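Local coordinates for L-tyrosine isonitrile synthase (Pseudomonas aeruginosa, PDB 3E59), which builds the isonitrile group onto L-tyrosine, taking the carbon from C2 of ribulose 5-phosphate, a step in the biosynthesis of paerucumarin, at residues 88-93 with 135-140. Sequence-based numbering, arbitrary orientation.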
# COMPACT_ATOMS: atom_id res chain seq x y z
N LEU A 88 9.08 9.74 -4.17
CA LEU A 88 8.41 9.90 -5.46
C LEU A 88 6.98 9.37 -5.44
O LEU A 88 6.12 9.89 -6.14
CB LEU A 88 9.22 9.24 -6.56
CG LEU A 88 10.54 9.93 -6.90
CD1 LEU A 88 11.36 9.02 -7.75
CD2 LEU A 88 10.29 11.27 -7.61
N SER A 89 6.73 8.32 -4.65
CA SER A 89 5.37 7.80 -4.50
C SER A 89 4.45 8.81 -3.81
O SER A 89 3.31 9.04 -4.25
CB SER A 89 5.37 6.47 -3.75
OG SER A 89 6.11 5.50 -4.46
N LEU A 90 4.94 9.40 -2.72
CA LEU A 90 4.14 10.39 -1.98
C LEU A 90 3.93 11.66 -2.79
O LEU A 90 2.87 12.30 -2.71
CB LEU A 90 4.79 10.73 -0.64
CG LEU A 90 4.83 9.61 0.42
CD1 LEU A 90 5.91 9.89 1.46
CD2 LEU A 90 3.44 9.41 1.05
N SER A 91 4.93 12.03 -3.58
CA SER A 91 4.83 13.21 -4.43
C SER A 91 3.79 12.95 -5.53
O SER A 91 2.98 13.83 -5.86
CB SER A 91 6.20 13.56 -5.01
OG SER A 91 6.09 14.69 -5.85
N PHE A 92 3.81 11.74 -6.08
CA PHE A 92 2.81 11.34 -7.08
C PHE A 92 1.38 11.47 -6.56
O PHE A 92 0.49 11.97 -7.26
CB PHE A 92 3.02 9.89 -7.58
CG PHE A 92 1.84 9.38 -8.36
CD1 PHE A 92 1.71 9.69 -9.71
CD2 PHE A 92 0.83 8.65 -7.73
CE1 PHE A 92 0.61 9.26 -10.42
CE2 PHE A 92 -0.28 8.22 -8.43
CZ PHE A 92 -0.40 8.52 -9.77
N LEU A 93 1.16 10.99 -5.33
CA LEU A 93 -0.17 10.96 -4.74
C LEU A 93 -0.67 12.37 -4.52
O LEU A 93 -1.85 12.67 -4.74
CB LEU A 93 -0.15 10.19 -3.41
CG LEU A 93 0.04 8.67 -3.43
CD1 LEU A 93 0.20 8.17 -2.01
CD2 LEU A 93 -1.11 7.98 -4.13
N ASP A 135 7.52 8.61 11.68
CA ASP A 135 8.02 9.97 11.91
C ASP A 135 8.75 10.50 10.69
O ASP A 135 8.60 11.66 10.32
CB ASP A 135 8.95 10.01 13.14
CG ASP A 135 8.24 9.69 14.46
OD1 ASP A 135 6.99 9.79 14.51
OD2 ASP A 135 8.93 9.35 15.44
N ALA A 136 9.55 9.63 10.07
CA ALA A 136 10.33 9.98 8.89
C ALA A 136 9.44 10.18 7.65
O ALA A 136 9.73 11.04 6.81
CB ALA A 136 11.40 8.93 8.63
N LEU A 137 8.37 9.40 7.54
CA LEU A 137 7.41 9.55 6.44
C LEU A 137 6.68 10.90 6.48
O LEU A 137 6.58 11.57 5.44
CB LEU A 137 6.38 8.41 6.43
CG LEU A 137 5.69 8.17 5.09
CD1 LEU A 137 6.57 7.30 4.19
CD2 LEU A 137 4.32 7.54 5.27
N ARG A 138 6.18 11.27 7.66
CA ARG A 138 5.57 12.58 7.91
C ARG A 138 6.51 13.73 7.55
O ARG A 138 6.09 14.72 6.95
CB ARG A 138 5.15 12.72 9.37
CG ARG A 138 3.84 12.02 9.73
CD ARG A 138 3.47 12.26 11.20
NE ARG A 138 2.25 11.55 11.61
CZ ARG A 138 1.04 12.11 11.70
NH1 ARG A 138 0.87 13.40 11.42
NH2 ARG A 138 -0.01 11.39 12.09
N LEU A 139 7.77 13.59 7.94
CA LEU A 139 8.80 14.59 7.68
C LEU A 139 9.02 14.69 6.17
O LEU A 139 9.21 15.78 5.64
CB LEU A 139 10.09 14.20 8.41
CG LEU A 139 11.01 15.26 9.00
CD1 LEU A 139 10.26 16.44 9.63
CD2 LEU A 139 11.95 14.62 10.01
N MET A 140 8.96 13.55 5.49
CA MET A 140 9.10 13.51 4.04
C MET A 140 7.93 14.21 3.35
O MET A 140 8.12 14.91 2.36
CB MET A 140 9.21 12.06 3.57
CG MET A 140 9.51 11.89 2.09
SD MET A 140 9.88 10.18 1.68
CE MET A 140 11.64 10.13 2.02
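Leu90 reaches from one helix into the angle between Leu137 and Met140, which lie three residues apart on the other, and a single methyl carbon, CD1, touches both. CD1 of Leu90 stands 3.8 Å from CD1 of Leu137 and 4.0 Å from SD of Met140. The two leucine side chains slant across each other, whereas the Met140 chain runs at about a right angle to that of Leu90 and offers its thioether sulfur, with CG only slightly farther from the same methyl. Met140 leaves its helix with CG anti to the backbone N (chi1 -173°), is nearly straight through chi2 and bends at chi3 (-87°), with CE pointing away from the Leu90 methyl on the far side of the sulfur. Leu137 likewise has CG anti to its N and brings CG as well as CD1 against Leu90. The contact is purely apolar and buried but small, 124 Å² in all, with Leu90 and Met140 CA atoms still 8.4 Å apart. Glu86 extends the seam by touching both Leu137 and Met140, and Ile144 adds to it against Leu90. Here side-chain ends join helix 84-103 to helix 127-144, the helices that precede strands 108-112 and 149-151, neighbours in the parallel sheet of this alpha/beta fold.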